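Side-chain contact in peptide synthetase NRPS type II-PCP (Streptomyces verticillus, PDB 4NEO), which belongs to the phosphopantetheine-attachment family, as a free-standing peptidyl carrier protein of a type II nonribosomal peptide synthetase: residues R19-A22 with A23-E27. Sequence-based numbering, arbitrary orientation.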
loop_
_atom_site.group_PDB
_atom_site.type_symbol
_atom_site.label_atom_id
_atom_site.label_comp_id
_atom_site.label_asym_id
_atom_site.label_seq_id
_atom_site.Cartn_x
_atom_site.Cartn_y
_atom_site.Cartn_z
ATOM N N ARG A 19 0.910 -1.880 7.701
ATOM C CA ARG A 19 2.002 -2.817 7.955
ATOM C C ARG A 19 2.105 -3.814 6.803
ATOM O O ARG A 19 3.176 -4.028 6.234
ATOM C CB ARG A 19 1.693 -3.613 9.223
ATOM C CG ARG A 19 2.487 -3.370 10.501
ATOM C CD ARG A 19 2.463 -4.744 11.231
ATOM N NE ARG A 19 1.417 -5.564 10.597
ATOM C CZ ARG A 19 0.251 -5.862 11.144
ATOM N NH1 ARG A 19 -0.661 -6.460 10.425
ATOM N NH2 ARG A 19 -0.006 -5.493 12.372
ATOM N N ASP A 20 0.983 -4.438 6.472
ATOM C CA ASP A 20 0.968 -5.449 5.414
ATOM C C ASP A 20 1.287 -4.869 4.045
ATOM O O ASP A 20 1.970 -5.496 3.253
ATOM C CB ASP A 20 -0.371 -6.201 5.355
ATOM C CG ASP A 20 -0.573 -7.215 6.537
ATOM O OD1 ASP A 20 0.345 -7.482 7.337
ATOM O OD2 ASP A 20 -1.693 -7.750 6.631
ATOM N N ILE A 21 0.734 -3.697 3.713
ATOM C CA ILE A 21 1.055 -3.094 2.427
ATOM C C ILE A 21 2.564 -2.741 2.377
ATOM O O ILE A 21 3.227 -3.018 1.373
ATOM C CB ILE A 21 0.158 -1.861 2.133
ATOM C CG1 ILE A 21 -1.271 -2.345 1.921
ATOM C CG2 ILE A 21 0.653 -1.081 0.936
ATOM C CD1 ILE A 21 -2.286 -1.215 1.700
ATOM N N ALA A 22 3.121 -2.206 3.464
ATOM C CA ALA A 22 4.536 -1.878 3.465
ATOM C C ALA A 22 5.374 -3.137 3.180
ATOM O O ALA A 22 6.341 -3.069 2.438
ATOM C CB ALA A 22 4.949 -1.241 4.776
ATOM N N ALA A 23 4.998 -4.282 3.760
ATOM C CA ALA A 23 5.753 -5.503 3.540
ATOM C C ALA A 23 5.684 -5.927 2.081
ATOM O O ALA A 23 6.681 -6.389 1.537
ATOM C CB ALA A 23 5.227 -6.614 4.429
ATOM N N ILE A 24 4.523 -5.756 1.439
ATOM C CA ILE A 24 4.381 -6.034 -0.012
ATOM C C ILE A 24 5.292 -5.161 -0.859
ATOM O O ILE A 24 5.978 -5.668 -1.749
ATOM C CB ILE A 24 2.907 -5.881 -0.456
ATOM C CG1 ILE A 24 2.079 -7.035 0.080
ATOM C CG2 ILE A 24 2.761 -5.787 -1.967
ATOM C CD1 ILE A 24 0.580 -6.790 -0.049
ATOM N N TRP A 25 5.302 -3.845 -0.591
ATOM C CA TRP A 25 6.237 -2.941 -1.259
ATOM C C TRP A 25 7.699 -3.369 -1.063
ATOM O O TRP A 25 8.506 -3.341 -1.982
ATOM C CB TRP A 25 6.096 -1.492 -0.725
ATOM C CG TRP A 25 4.891 -0.720 -1.171
ATOM C CD1 TRP A 25 3.613 -1.146 -1.225
ATOM C CD2 TRP A 25 4.874 0.639 -1.613
ATOM N NE1 TRP A 25 2.787 -0.151 -1.702
ATOM C CE2 TRP A 25 3.535 0.961 -1.935
ATOM C CE3 TRP A 25 5.858 1.607 -1.773
ATOM C CZ2 TRP A 25 3.151 2.225 -2.391
ATOM C CZ3 TRP A 25 5.485 2.866 -2.250
ATOM C CH2 TRP A 25 4.146 3.155 -2.559
ATOM N N ALA A 26 8.065 -3.680 0.165
ATOM C CA ALA A 26 9.441 -3.986 0.470
ATOM C C ALA A 26 9.868 -5.220 -0.272
ATOM O O ALA A 26 10.944 -5.237 -0.848
ATOM C CB ALA A 26 9.643 -4.200 1.962
ATOM N N GLU A 27 9.031 -6.255 -0.226
ATOM C CA GLU A 27 9.324 -7.523 -0.899
ATOM C C GLU A 27 9.426 -7.297 -2.367
ATOM O O GLU A 27 10.340 -7.779 -2.983
ATOM C CB GLU A 27 8.229 -8.560 -0.693
ATOM C CG GLU A 27 8.144 -9.101 0.718
ATOM C CD GLU A 27 6.995 -10.077 0.899
ATOM O OE1 GLU A 27 6.856 -10.983 0.023
ATOM O OE2 GLU A 27 6.256 -9.936 1.917
#
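W25 packs alongside I21 one turn earlier in helix 7-28, the long first helix of this small helical carrier-protein fold. Starting at the root of the side chain, W25 CB lies 3.5 Å from A22 O, the carbonyl that accepts the backbone N-H of A26. CG sits beside the backbone N of W25, anti to the carbonyl carbon (chi1 -74°), which carries the indole back along the helix toward I21 and sets W25 CG 3.8 Å from I21 O. CD1 then comes to 3.2 Å from I21 O, an oblique approach to the ring, and to 3.7 Å from I21 CG2. That methyl is the branch anti to the backbone N of I21; both side chains point the same way. I21 O also receives the N-H of W25 in a nearly linear bond (3.0 Å from W25 N, 171° at the hydrogen), so the same carbonyl holds the tryptophan backbone and borders its ring. From helix 76-86, T80 touches I21, and V76 and M79 pack on W25, as do L43 and I53, so that helix 7-28 is packed against helix 76-86 and the loops carrying L43 and I53. I24 faces helix 54-61, its CG1 lying 3.5 Å from D20 O, which in turn accepts the N-H of I24. At the pyrrole corner of the indole, W25 NE1 is buried with no polar partner, and I21 CG2 lies 3.5 Å from this nitrogen.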